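Long-range contacts in kappa-carrageenase (Pseudoalteromonas carrageenovora, PDB 1DYP), which cleaves internal beta-1,4 linkages between D-galactose 4-sulfate and 3,6-anhydro-D-galactose in kappa-carrageenan, through the glycoside hydrolase family 16 catalytic domain described here: residues A[63-68]-A[77-82]; A[70-75]-A[244-249]; A[180-185]-A[211-216]; A[193-198]-A[206-211]. The protein carries 1 engineered substitution. All blocks are in the same frame, centred on the assembly; numbering follows the deposited sequence.

Contact 1. Residues A[63-68]-A[77-82]; sequences SHQRTF and VANYPL
The rings of F68 and Y80 lie face to face, their centroids 4.0 Å apart and their planes tilted by 18°. F68 CD2 sits over the centre of the Y80 ring, and the stems are pressed together too, with F68 CB 3.3 Å from Y80 CB. Both side chains leave the backbone with CG opposite the backbone N (chi1 176° for F68, -169° for Y80), which lays one ring over the other on the same face of the sheet. V77 CG1 and L82 CD2 meet the Y80 ring at its edge. Without the Y80 phenol, as with an alanine here, F68 would probably lose the partner over one face and a gap would open beside L82. The stack spans a beta bulge in the antiparallel hairpin of strands 54-70 and 75-95: R66 pairs with Y80, F68 with V77, and the extra residue lies between Y80 and V77. Further along the same face, L82 CD1 lies over the flat guanidinium of R66, 3.4 Å from NE, while L82 CB touches H64 CE1 at 3.5 Å. H64 NE2 bonds S42 OG and R66 NH2 bonds W41 O, while R66 NH1 turns back to T67 O.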
loop_
_atom_site.group_PDB
_atom_site.type_symbol
_atom_site.label_atom_id
_atom_site.label_comp_id
_atom_site.label_asym_id
_atom_site.label_seq_id
_atom_site.Cartn_x
_atom_site.Cartn_y
_atom_site.Cartn_z
ATOM N N SER A 63 4.027 22.510 -3.685
ATOM C CA SER A 63 3.827 22.705 -5.109
ATOM C C SER A 63 5.070 22.306 -5.877
ATOM O O SER A 63 6.190 22.561 -5.444
ATOM C CB SER A 63 3.496 24.163 -5.407
ATOM O OG SER A 63 2.270 24.525 -4.803
ATOM N N HIS A 64 4.858 21.668 -7.018
ATOM C CA HIS A 64 5.953 21.239 -7.868
ATOM C C HIS A 64 5.349 20.775 -9.177
ATOM O O HIS A 64 4.130 20.798 -9.353
ATOM C CB HIS A 64 6.732 20.090 -7.213
ATOM C CG HIS A 64 5.947 18.821 -7.066
ATOM N ND1 HIS A 64 4.921 18.677 -6.156
ATOM C CD2 HIS A 64 6.051 17.631 -7.703
ATOM C CE1 HIS A 64 4.429 17.453 -6.239
ATOM N NE2 HIS A 64 5.098 16.797 -7.170
ATOM N N GLN A 65 6.204 20.369 -10.102
ATOM C CA GLN A 65 5.729 19.875 -11.380
ATOM C C GLN A 65 6.527 18.651 -11.761
ATOM O O GLN A 65 7.643 18.445 -11.280
ATOM C CB GLN A 65 5.873 20.939 -12.475
ATOM C CG GLN A 65 7.289 21.468 -12.672
ATOM C CD GLN A 65 8.244 20.456 -13.285
ATOM O OE1 GLN A 65 9.450 20.488 -13.018
ATOM N NE2 GLN A 65 7.720 19.565 -14.122
ATOM N N ARG A 66 5.929 17.827 -12.609
ATOM C CA ARG A 66 6.582 16.633 -13.114
ATOM C C ARG A 66 5.764 16.130 -14.281
ATOM O O ARG A 66 4.621 16.550 -14.472
ATOM C CB ARG A 66 6.678 15.537 -12.041
ATOM C CG ARG A 66 5.355 14.927 -11.578
ATOM C CD ARG A 66 5.637 13.587 -10.900
ATOM N NE ARG A 66 4.500 13.012 -10.180
ATOM C CZ ARG A 66 3.458 12.407 -10.747
ATOM N NH1 ARG A 66 3.382 12.287 -12.067
ATOM N NH2 ARG A 66 2.501 11.893 -9.984
ATOM N N THR A 67 6.353 15.254 -15.088
ATOM C CA THR A 67 5.608 14.703 -16.203
ATOM C C THR A 67 4.477 13.912 -15.560
ATOM O O THR A 67 4.679 13.202 -14.573
ATOM C CB THR A 67 6.485 13.795 -17.078
ATOM O OG1 THR A 67 7.394 14.606 -17.831
ATOM C CG2 THR A 67 5.633 13.003 -18.045
ATOM N N PHE A 68 3.283 14.055 -16.120
ATOM C CA PHE A 68 2.097 13.406 -15.584
ATOM C C PHE A 68 1.352 12.645 -16.670
ATOM O O PHE A 68 1.140 13.165 -17.764
ATOM C CB PHE A 68 1.197 14.490 -14.992
ATOM C CG PHE A 68 -0.122 13.998 -14.475
ATOM C CD1 PHE A 68 -0.209 13.364 -13.240
ATOM C CD2 PHE A 68 -1.288 14.214 -15.202
ATOM C CE1 PHE A 68 -1.440 12.959 -12.730
ATOM C CE2 PHE A 68 -2.529 13.811 -14.700
ATOM C CZ PHE A 68 -2.600 13.183 -13.458
ATOM N N VAL A 77 1.753 14.515 -19.991
ATOM C CA VAL A 77 1.739 15.972 -19.941
ATOM C C VAL A 77 2.985 16.478 -19.222
ATOM O O VAL A 77 3.242 16.117 -18.076
ATOM C CB VAL A 77 0.486 16.499 -19.205
ATOM C CG1 VAL A 77 0.492 18.018 -19.189
ATOM C CG2 VAL A 77 -0.771 15.979 -19.884
ATOM N N ALA A 78 3.761 17.312 -19.905
ATOM C CA ALA A 78 4.981 17.862 -19.331
ATOM C C ALA A 78 4.685 18.993 -18.352
ATOM O O ALA A 78 3.663 19.669 -18.459
ATOM C CB ALA A 78 5.896 18.369 -20.440
ATOM N N ASN A 79 5.589 19.188 -17.398
ATOM C CA ASN A 79 5.456 20.247 -16.405
ATOM C C ASN A 79 4.062 20.330 -15.802
ATOM O O ASN A 79 3.506 21.419 -15.655
ATOM C CB ASN A 79 5.814 21.599 -17.029
ATOM C CG ASN A 79 7.185 21.598 -17.669
ATOM O OD1 ASN A 79 8.115 20.974 -17.164
ATOM N ND2 ASN A 79 7.321 22.310 -18.783
ATOM N N TYR A 80 3.504 19.179 -15.441
ATOM C CA TYR A 80 2.170 19.140 -14.858
ATOM C C TYR A 80 2.234 19.567 -13.397
ATOM O O TYR A 80 2.960 18.973 -12.598
ATOM C CB TYR A 80 1.598 17.728 -14.978
ATOM C CG TYR A 80 0.129 17.622 -14.656
ATOM C CD1 TYR A 80 -0.306 17.393 -13.352
ATOM C CD2 TYR A 80 -0.830 17.743 -15.661
ATOM C CE1 TYR A 80 -1.666 17.283 -13.055
ATOM C CE2 TYR A 80 -2.188 17.638 -15.378
ATOM C CZ TYR A 80 -2.598 17.406 -14.075
ATOM O OH TYR A 80 -3.938 17.291 -13.799
ATOM N N PRO A 81 1.476 20.609 -13.028
ATOM C CA PRO A 81 1.489 21.079 -11.642
ATOM C C PRO A 81 0.788 20.161 -10.647
ATOM O O PRO A 81 -0.352 19.746 -10.857
ATOM C CB PRO A 81 0.819 22.447 -11.737
ATOM C CG PRO A 81 -0.151 22.258 -12.856
ATOM C CD PRO A 81 0.651 21.489 -13.876
ATOM N N LEU A 82 1.500 19.836 -9.571
ATOM C CA LEU A 82 0.962 19.011 -8.498
ATOM C C LEU A 82 1.125 19.819 -7.223
ATOM O O LEU A 82 1.904 20.775 -7.183
ATOM C CB LEU A 82 1.688 17.668 -8.413
ATOM C CG LEU A 82 1.431 16.773 -9.635
ATOM C CD1 LEU A 82 2.171 15.455 -9.474
ATOM C CD2 LEU A 82 -0.074 16.528 -9.794
HETATM O O HOH W 1 8.067 17.419 -17.822
#

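Contact 2. Residues A[70-75]-A[244-249]; sequences DGCNQQ and QFYPSA
The Y246 hydroxyl gives its proton to D70 OD1 over a very short 2.5 Å and accepts C72 N at 3.0 Å, so one phenol oxygen is held by two residues of the turn. OD1 lies at the edge of the Y246 ring, and the carboxylate stands 82° to it. The other oxygen, OD2, takes N73 ND2 at 2.8 Å and Q75 NE2 at 3.0 Å, both from the same face of the carboxylate. Were D70 an asparagine, one carboxylate oxygen would be gone and its donors would probably lack an acceptor. This turn, 70-75, links strands 54-70 and 75-95, with a G1 beta bulge where Q74 and Q75 both face D70. Q244 OE1 receives G71 N at 2.8 Å, from above the carbonyl plane. C72 SG lies obliquely to the Y246 ring, 3.8 Å from CE1, and its disulfide to C242 ties the turn to the 238-247 hairpin. The short phenol bond and the amide donors on OD2 would be expected to favour an ionised D70.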
loop_
_atom_site.group_PDB
_atom_site.type_symbol
_atom_site.label_atom_id
_atom_site.label_comp_id
_atom_site.label_asym_id
_atom_site.label_seq_id
_atom_site.Cartn_x
_atom_site.Cartn_y
_atom_site.Cartn_z
ATOM N N ASP A 70 -1.815 11.525 -18.254
ATOM C CA ASP A 70 -3.221 11.900 -18.318
ATOM C C ASP A 70 -3.933 10.757 -19.039
ATOM O O ASP A 70 -4.175 10.815 -20.248
ATOM C CB ASP A 70 -3.341 13.216 -19.093
ATOM C CG ASP A 70 -4.774 13.663 -19.298
ATOM O OD1 ASP A 70 -5.706 13.024 -18.765
ATOM O OD2 ASP A 70 -4.953 14.675 -20.006
ATOM N N GLY A 71 -4.244 9.712 -18.280
ATOM C CA GLY A 71 -4.903 8.538 -18.827
ATOM C C GLY A 71 -6.187 8.799 -19.583
ATOM O O GLY A 71 -6.442 8.178 -20.612
ATOM N N CYS A 72 -7.008 9.709 -19.076
ATOM C CA CYS A 72 -8.264 10.023 -19.738
ATOM C C CYS A 72 -8.027 10.429 -21.188
ATOM O O CYS A 72 -8.796 10.068 -22.079
ATOM C CB CYS A 72 -8.979 11.156 -19.009
ATOM S SG CYS A 72 -9.669 10.722 -17.380
ATOM N N ASN A 73 -6.959 11.183 -21.422
ATOM C CA ASN A 73 -6.630 11.631 -22.765
ATOM C C ASN A 73 -5.505 10.824 -23.405
ATOM O O ASN A 73 -5.043 11.155 -24.499
ATOM C CB ASN A 73 -6.268 13.118 -22.744
ATOM C CG ASN A 73 -7.473 13.998 -22.483
ATOM O OD1 ASN A 73 -8.446 13.969 -23.237
ATOM N ND2 ASN A 73 -7.419 14.783 -21.413
ATOM N N GLN A 74 -5.079 9.761 -22.729
ATOM C CA GLN A 74 -4.012 8.898 -23.232
ATOM C C GLN A 74 -2.822 9.731 -23.690
ATOM O O GLN A 74 -2.332 9.580 -24.814
ATOM C CB GLN A 74 -4.532 8.050 -24.396
ATOM C CG GLN A 74 -5.579 7.030 -23.983
ATOM C CD GLN A 74 -5.009 5.957 -23.075
ATOM O OE1 GLN A 74 -4.178 5.151 -23.497
ATOM N NE2 GLN A 74 -5.445 5.945 -21.820
ATOM N N GLN A 75 -2.350 10.603 -22.808
ATOM C CA GLN A 75 -1.229 11.470 -23.138
ATOM C C GLN A 75 -0.383 11.819 -21.929
ATOM O O GLN A 75 -0.895 11.959 -20.819
ATOM C CB GLN A 75 -1.747 12.773 -23.745
ATOM C CG GLN A 75 -2.610 13.569 -22.775
ATOM C CD GLN A 75 -3.144 14.855 -23.368
ATOM O OE1 GLN A 75 -3.023 15.094 -24.570
ATOM N NE2 GLN A 75 -3.749 15.690 -22.525
ATOM N N GLN A 244 -7.345 6.348 -12.486
ATOM C CA GLN A 244 -6.222 7.056 -11.881
ATOM C C GLN A 244 -6.695 8.303 -11.157
ATOM O O GLN A 244 -7.829 8.748 -11.337
ATOM C CB GLN A 244 -5.219 7.475 -12.953
ATOM C CG GLN A 244 -5.740 8.613 -13.821
ATOM C CD GLN A 244 -4.689 9.189 -14.740
ATOM O OE1 GLN A 244 -4.328 8.584 -15.744
ATOM N NE2 GLN A 244 -4.184 10.371 -14.394
ATOM N N PHE A 245 -5.811 8.871 -10.344
ATOM C CA PHE A 245 -6.127 10.086 -9.616
ATOM C C PHE A 245 -5.760 11.309 -10.435
ATOM O O PHE A 245 -4.874 11.268 -11.292
ATOM C CB PHE A 245 -5.349 10.158 -8.297
ATOM C CG PHE A 245 -5.885 9.267 -7.217
ATOM C CD1 PHE A 245 -7.146 9.485 -6.676
ATOM C CD2 PHE A 245 -5.115 8.216 -6.726
ATOM C CE1 PHE A 245 -7.637 8.672 -5.656
ATOM C CE2 PHE A 245 -5.596 7.394 -5.708
ATOM C CZ PHE A 245 -6.860 7.623 -5.173
ATOM N N TYR A 246 -6.469 12.394 -10.155
ATOM C CA TYR A 246 -6.237 13.688 -10.767
ATOM C C TYR A 246 -6.345 14.652 -9.596
ATOM O O TYR A 246 -7.022 14.365 -8.610
ATOM C CB TYR A 246 -7.308 14.025 -11.805
ATOM C CG TYR A 246 -7.088 13.370 -13.149
ATOM C CD1 TYR A 246 -7.464 12.050 -13.372
ATOM C CD2 TYR A 246 -6.484 14.072 -14.192
ATOM C CE1 TYR A 246 -7.246 11.440 -14.605
ATOM C CE2 TYR A 246 -6.259 13.474 -15.429
ATOM C CZ TYR A 246 -6.644 12.158 -15.627
ATOM O OH TYR A 246 -6.434 11.563 -16.850
ATOM N N PRO A 247 -5.656 15.795 -9.667
ATOM C CA PRO A 247 -5.756 16.729 -8.547
ATOM C C PRO A 247 -7.109 17.432 -8.545
ATOM O O PRO A 247 -7.728 17.600 -9.596
ATOM C CB PRO A 247 -4.599 17.693 -8.797
ATOM C CG PRO A 247 -4.481 17.701 -10.290
ATOM C CD PRO A 247 -4.676 16.257 -10.668
ATOM N N SER A 248 -7.578 17.817 -7.364
ATOM C CA SER A 248 -8.842 18.540 -7.266
ATOM C C SER A 248 -8.459 20.007 -7.121
ATOM O O SER A 248 -7.278 20.349 -7.192
ATOM C CB SER A 248 -9.633 18.105 -6.036
ATOM O OG SER A 248 -9.025 18.601 -4.855
ATOM N N ALA A 249 -9.447 20.868 -6.908
ATOM C CA ALA A 249 -9.183 22.293 -6.752
ATOM C C ALA A 249 -8.839 22.628 -5.306
ATOM O O ALA A 249 -8.478 23.763 -4.991
ATOM C CB ALA A 249 -10.393 23.101 -7.204
#

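Contact 3. Residues A[180-185]-A[211-216]; sequences NGYHLP and EIVGEK. With CD (cadmium ion), chain B.
Strand 211-217 carries a classic beta bulge, V213 and G214 both facing W206 on the neighbouring strand, and beside this bulge it meets the chain of strand 181-183. Y182 makes the apolar half of the contact. V213 CG1 stands over the centre of the Y182 ring, 3.4 Å from its centroid and 9° off the normal, a CH-pi contact in which the CB-CG1 bond runs along the ring rather than into it. With CG opposite the backbone N (chi1 -179°), Y182 crosses V213 at about a right angle and lays one ring face along its CB and CG1. N180 makes the polar half. Its OD1 lies 3.4 Å from G214 CA, where a CB would run into the asparagine CG, and accepts a weak bond from E215 N. The two strands belong to the beta-sandwich of family 16, and N180 lies about 8 Å, side chain to side chain, from the active-site residue D139. K216 runs past N180 in the opposite direction, its CE 3.3 Å from N180 OD1, and its NZ bonds the carbonyls of P175, Q176 and H179, while N180 ND2 is taken by H154 O. One water links N180 OD1, E215 O and K216 NZ, and another joins G181 O to V213 O. On the strand's other side, E215 grips a cadmium ion through both carboxylate oxygens, each at 2.4 Å.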
loop_
_atom_site.group_PDB
_atom_site.type_symbol
_atom_site.label_atom_id
_atom_site.label_comp_id
_atom_site.label_asym_id
_atom_site.label_seq_id
_atom_site.Cartn_x
_atom_site.Cartn_y
_atom_site.Cartn_z
ATOM N N ASN A 180 -12.228 -6.198 0.661
ATOM C CA ASN A 180 -12.525 -6.573 2.039
ATOM C C ASN A 180 -12.654 -5.248 2.769
ATOM O O ASN A 180 -11.652 -4.590 3.041
ATOM C CB ASN A 180 -11.390 -7.368 2.695
ATOM C CG ASN A 180 -11.214 -8.748 2.111
ATOM O OD1 ASN A 180 -12.056 -9.634 2.281
ATOM N ND2 ASN A 180 -10.103 -8.945 1.419
ATOM N N GLY A 181 -13.886 -4.845 3.059
ATOM C CA GLY A 181 -14.114 -3.602 3.773
ATOM C C GLY A 181 -14.278 -3.944 5.237
ATOM O O GLY A 181 -14.851 -4.980 5.570
ATOM N N TYR A 182 -13.787 -3.083 6.119
ATOM C CA TYR A 182 -13.874 -3.360 7.545
ATOM C C TYR A 182 -14.120 -2.112 8.374
ATOM O O TYR A 182 -13.571 -1.045 8.094
ATOM C CB TYR A 182 -12.573 -4.022 8.001
ATOM C CG TYR A 182 -12.508 -4.411 9.463
ATOM C CD1 TYR A 182 -13.368 -5.373 9.991
ATOM C CD2 TYR A 182 -11.532 -3.872 10.301
ATOM C CE1 TYR A 182 -13.253 -5.795 11.313
ATOM C CE2 TYR A 182 -11.407 -4.288 11.627
ATOM C CZ TYR A 182 -12.268 -5.252 12.124
ATOM O OH TYR A 182 -12.120 -5.693 13.418
ATOM N N HIS A 183 -14.958 -2.250 9.392
ATOM C CA HIS A 183 -15.229 -1.142 10.287
ATOM C C HIS A 183 -14.351 -1.386 11.509
ATOM O O HIS A 183 -14.602 -2.296 12.302
ATOM C CB HIS A 183 -16.707 -1.106 10.681
ATOM C CG HIS A 183 -17.050 0.029 11.592
ATOM N ND1 HIS A 183 -16.944 -0.061 12.963
ATOM C CD2 HIS A 183 -17.433 1.298 11.325
ATOM C CE1 HIS A 183 -17.245 1.107 13.502
ATOM N NE2 HIS A 183 -17.544 1.949 12.530
ATOM N N LEU A 184 -13.304 -0.581 11.641
ATOM C CA LEU A 184 -12.371 -0.717 12.750
ATOM C C LEU A 184 -13.033 -0.449 14.095
ATOM O O LEU A 184 -13.887 0.429 14.216
ATOM C CB LEU A 184 -11.199 0.251 12.570
ATOM C CG LEU A 184 -10.333 0.084 11.318
ATOM C CD1 LEU A 184 -9.472 1.327 11.109
ATOM C CD2 LEU A 184 -9.467 -1.155 11.462
ATOM N N PRO A 185 -12.655 -1.218 15.126
ATOM C CA PRO A 185 -13.234 -1.023 16.457
ATOM C C PRO A 185 -12.459 0.044 17.228
ATOM O O PRO A 185 -12.519 0.113 18.458
ATOM C CB PRO A 185 -13.107 -2.407 17.085
ATOM C CG PRO A 185 -11.821 -2.900 16.519
ATOM C CD PRO A 185 -11.928 -2.499 15.053
ATOM N N GLU A 211 -7.424 -9.915 14.745
ATOM C CA GLU A 211 -8.705 -10.372 14.215
ATOM C C GLU A 211 -8.679 -10.517 12.701
ATOM O O GLU A 211 -8.084 -9.696 12.009
ATOM C CB GLU A 211 -9.807 -9.389 14.611
ATOM C CG GLU A 211 -10.023 -9.296 16.107
ATOM C CD GLU A 211 -10.547 -10.595 16.679
ATOM O OE1 GLU A 211 -11.686 -10.968 16.338
ATOM O OE2 GLU A 211 -9.817 -11.247 17.455
ATOM N N ILE A 212 -9.317 -11.564 12.186
ATOM C CA ILE A 212 -9.369 -11.767 10.742
ATOM C C ILE A 212 -10.429 -10.825 10.182
ATOM O O ILE A 212 -11.596 -10.882 10.581
ATOM C CB ILE A 212 -9.730 -13.227 10.385
ATOM C CG1 ILE A 212 -8.608 -14.165 10.838
ATOM C CG2 ILE A 212 -9.963 -13.354 8.877
ATOM C CD1 ILE A 212 -8.876 -15.638 10.571
ATOM N N VAL A 213 -10.021 -9.949 9.269
ATOM C CA VAL A 213 -10.940 -8.977 8.686
ATOM C C VAL A 213 -11.151 -9.185 7.196
ATOM O O VAL A 213 -11.905 -8.456 6.556
ATOM C CB VAL A 213 -10.437 -7.535 8.912
ATOM C CG1 VAL A 213 -10.174 -7.308 10.389
ATOM C CG2 VAL A 213 -9.174 -7.282 8.105
ATOM N N GLY A 214 -10.472 -10.179 6.643
ATOM C CA GLY A 214 -10.630 -10.444 5.231
ATOM C C GLY A 214 -10.027 -11.765 4.814
ATOM O O GLY A 214 -9.099 -12.269 5.445
ATOM N N GLU A 215 -10.597 -12.349 3.770
ATOM C CA GLU A 215 -10.087 -13.597 3.213
ATOM C C GLU A 215 -10.578 -13.710 1.786
ATOM O O GLU A 215 -11.753 -13.471 1.500
ATOM C CB GLU A 215 -10.545 -14.840 3.988
ATOM C CG GLU A 215 -9.932 -16.117 3.373
ATOM C CD GLU A 215 -10.437 -17.419 3.971
ATOM O OE1 GLU A 215 -11.584 -17.462 4.445
ATOM O OE2 GLU A 215 -9.681 -18.413 3.940
ATOM N N LYS A 216 -9.664 -14.074 0.898
ATOM C CA LYS A 216 -9.973 -14.240 -0.514
ATOM C C LYS A 216 -9.153 -15.405 -1.027
ATOM O O LYS A 216 -8.165 -15.798 -0.410
ATOM C CB LYS A 216 -9.564 -13.000 -1.313
ATOM C CG LYS A 216 -10.237 -11.702 -0.916
ATOM C CD LYS A 216 -11.720 -11.723 -1.218
ATOM C CE LYS A 216 -12.333 -10.361 -0.938
ATOM N NZ LYS A 216 -13.826 -10.383 -0.988
HETATM CD CD CD B . -11.483 -19.877 4.332
HETATM O O HOH W 2 -14.160 -11.963 1.402
HETATM O O HOH W 3 -13.972 -7.402 4.971
HETATM O O HOH W 4 -10.872 -19.919 6.605
#

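Contact 4. Residues A[193-198]-A[206-211]; sequences HTYGVN and WYVDGE
Strands 193-199 and 203-208 run antiparallel, their short segments at 164°, with G196 and Y207 as a hydrogen-bonded pair (Y207 N to G196 O 2.7 Å) and a type I' turn from V208 to E211 leading on to strand 211-217. D209 in that turn reaches back with both carboxylate oxygens. H193 ND1 donates to the syn lone pair of OD2 at 2.8 Å, nearly straight and in the imidazole plane, while T194 N meets OD1 at 2.9 Å almost along its C-O axis. With CG set opposite the carbonyl carbon (chi1 -77°), D209 spans the two donors, and its own N bonds T194 O. On one face of the hairpin, V197 CG2 sits over the five-membered ring of W206, 3.9 Å from its centroid, and Y195 CD1 packs on V208 CG2 at 3.9 Å. On the other, the Y207 ring turns its edge to G196 O and N198 CB, and a water joins Y207 OH to N198 ND2. W206 NE1 bonds the backbone O of D139, an active-site residue. H193 NE2 bonds N190 O; with ND1 and NE2 both donating, H193 is likely to be doubly protonated and to carry a charge opposite to that of D209.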
loop_
_atom_site.group_PDB
_atom_site.type_symbol
_atom_site.label_atom_id
_atom_site.label_comp_id
_atom_site.label_asym_id
_atom_site.label_seq_id
_atom_site.Cartn_x
_atom_site.Cartn_y
_atom_site.Cartn_z
ATOM N N HIS A 193 -1.457 0.159 15.772
ATOM C CA HIS A 193 -2.252 -1.049 15.628
ATOM C C HIS A 193 -1.531 -1.941 14.640
ATOM O O HIS A 193 -0.726 -1.465 13.842
ATOM C CB HIS A 193 -3.652 -0.684 15.142
ATOM C CG HIS A 193 -4.406 0.160 16.119
ATOM N ND1 HIS A 193 -5.144 -0.377 17.152
ATOM C CD2 HIS A 193 -4.449 1.504 16.284
ATOM C CE1 HIS A 193 -5.605 0.599 17.913
ATOM N NE2 HIS A 193 -5.196 1.749 17.410
ATOM N N THR A 194 -1.804 -3.236 14.701
ATOM C CA THR A 194 -1.132 -4.172 13.815
ATOM C C THR A 194 -2.003 -4.580 12.644
ATOM O O THR A 194 -3.162 -4.961 12.809
ATOM C CB THR A 194 -0.684 -5.428 14.579
ATOM O OG1 THR A 194 -1.833 -6.142 15.050
ATOM C CG2 THR A 194 0.180 -5.030 15.761
ATOM N N TYR A 195 -1.419 -4.489 11.458
ATOM C CA TYR A 195 -2.096 -4.825 10.219
ATOM C C TYR A 195 -1.286 -5.923 9.551
ATOM O O TYR A 195 -0.108 -5.742 9.245
ATOM C CB TYR A 195 -2.158 -3.580 9.336
ATOM C CG TYR A 195 -2.935 -2.456 9.981
ATOM C CD1 TYR A 195 -4.327 -2.407 9.898
ATOM C CD2 TYR A 195 -2.284 -1.470 10.722
ATOM C CE1 TYR A 195 -5.052 -1.407 10.538
ATOM C CE2 TYR A 195 -3.001 -0.460 11.369
ATOM C CZ TYR A 195 -4.384 -0.439 11.272
ATOM O OH TYR A 195 -5.102 0.545 11.910
ATOM N N GLY A 196 -1.911 -7.069 9.329
ATOM C CA GLY A 196 -1.176 -8.153 8.718
ATOM C C GLY A 196 -1.941 -8.917 7.669
ATOM O O GLY A 196 -3.152 -8.762 7.510
ATOM N N VAL A 197 -1.213 -9.742 6.933
ATOM C CA VAL A 197 -1.824 -10.562 5.913
ATOM C C VAL A 197 -1.011 -11.834 5.761
ATOM O O VAL A 197 0.218 -11.814 5.828
ATOM C CB VAL A 197 -1.899 -9.827 4.549
ATOM C CG1 VAL A 197 -0.513 -9.661 3.952
ATOM C CG2 VAL A 197 -2.811 -10.594 3.604
ATOM N N ASN A 198 -1.708 -12.950 5.613
ATOM C CA ASN A 198 -1.036 -14.215 5.412
ATOM C C ASN A 198 -1.320 -14.579 3.971
ATOM O O ASN A 198 -2.478 -14.690 3.563
ATOM C CB ASN A 198 -1.580 -15.293 6.344
ATOM C CG ASN A 198 -0.781 -16.572 6.255
ATOM O OD1 ASN A 198 0.436 -16.534 6.099
ATOM N ND2 ASN A 198 -1.457 -17.710 6.365
ATOM N N TRP A 206 -6.438 -11.464 5.840
ATOM C CA TRP A 206 -6.057 -10.188 6.442
ATOM C C TRP A 206 -6.383 -10.119 7.927
ATOM O O TRP A 206 -7.398 -10.652 8.377
ATOM C CB TRP A 206 -6.773 -9.038 5.737
ATOM C CG TRP A 206 -6.317 -8.732 4.337
ATOM C CD1 TRP A 206 -5.536 -7.681 3.950
ATOM C CD2 TRP A 206 -6.719 -9.397 3.127
ATOM N NE1 TRP A 206 -5.441 -7.636 2.581
ATOM C CE2 TRP A 206 -6.156 -8.677 2.049
ATOM C CE3 TRP A 206 -7.505 -10.525 2.848
ATOM C CZ2 TRP A 206 -6.357 -9.044 0.709
ATOM C CZ3 TRP A 206 -7.706 -10.891 1.508
ATOM C CH2 TRP A 206 -7.133 -10.149 0.462
ATOM N N TYR A 207 -5.527 -9.426 8.673
ATOM C CA TYR A 207 -5.694 -9.281 10.114
ATOM C C TYR A 207 -5.531 -7.844 10.586
ATOM O O TYR A 207 -4.760 -7.077 10.020
ATOM C CB TYR A 207 -4.656 -10.117 10.866
ATOM C CG TYR A 207 -4.638 -11.589 10.536
ATOM C CD1 TYR A 207 -4.081 -12.052 9.345
ATOM C CD2 TYR A 207 -5.166 -12.521 11.425
ATOM C CE1 TYR A 207 -4.050 -13.415 9.048
ATOM C CE2 TYR A 207 -5.142 -13.889 11.138
ATOM C CZ TYR A 207 -4.583 -14.325 9.950
ATOM O OH TYR A 207 -4.547 -15.671 9.667
ATOM N N VAL A 208 -6.264 -7.498 11.637
ATOM C CA VAL A 208 -6.167 -6.183 12.262
ATOM C C VAL A 208 -6.204 -6.463 13.760
ATOM O O VAL A 208 -7.194 -6.973 14.280
ATOM C CB VAL A 208 -7.333 -5.254 11.881
ATOM C CG1 VAL A 208 -7.227 -3.947 12.665
ATOM C CG2 VAL A 208 -7.292 -4.950 10.390
ATOM N N ASP A 209 -5.112 -6.144 14.444
ATOM C CA ASP A 209 -5.008 -6.393 15.876
ATOM C C ASP A 209 -5.390 -7.835 16.221
ATOM O O ASP A 209 -6.095 -8.092 17.200
ATOM C CB ASP A 209 -5.870 -5.402 16.669
ATOM C CG ASP A 209 -5.232 -4.021 16.776
ATOM O OD1 ASP A 209 -4.034 -3.883 16.457
ATOM O OD2 ASP A 209 -5.924 -3.070 17.197
ATOM N N GLY A 210 -4.926 -8.770 15.395
ATOM C CA GLY A 210 -5.181 -10.181 15.634
ATOM C C GLY A 210 -6.465 -10.767 15.085
ATOM O O GLY A 210 -6.586 -11.987 14.973
ATOM N N GLU A 211 -7.424 -9.915 14.745
ATOM C CA GLU A 211 -8.705 -10.372 14.215
ATOM C C GLU A 211 -8.679 -10.517 12.701
ATOM O O GLU A 211 -8.084 -9.696 12.009
ATOM C CB GLU A 211 -9.807 -9.389 14.611
ATOM C CG GLU A 211 -10.023 -9.296 16.107
ATOM C CD GLU A 211 -10.547 -10.595 16.679
ATOM O OE1 GLU A 211 -11.686 -10.968 16.338
ATOM O OE2 GLU A 211 -9.817 -11.247 17.455
HETATM O O HOH W 5 -3.073 -8.127 13.261
HETATM O O HOH W 6 -4.105 -17.501 7.711
#

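Contacts 1 and 2 lie together on one side of the domain, contacts 3 and 4 together on another, and the centres of contacts 1 and 4 are about 37 Å apart. Contact 1 is mostly surface and its face-to-face rings pack on strand 244-247 of contact 2 (F68 CE2 to Y246 CE2 3.8 Å). Contact 2 is buried, and there bonds to a tyrosine, a carboxylate and backbone NH groups replace regular strand pairing. Contacts 3 and 4 are partly buried and share E211; strand 203-208 lies between its partners 193-199 and 211-217, so the two contacts meet along it. Contact 4 is ladder bonding with a histidine-aspartate pair, whereas contact 3 relies on a methyl over a ring and bridging waters.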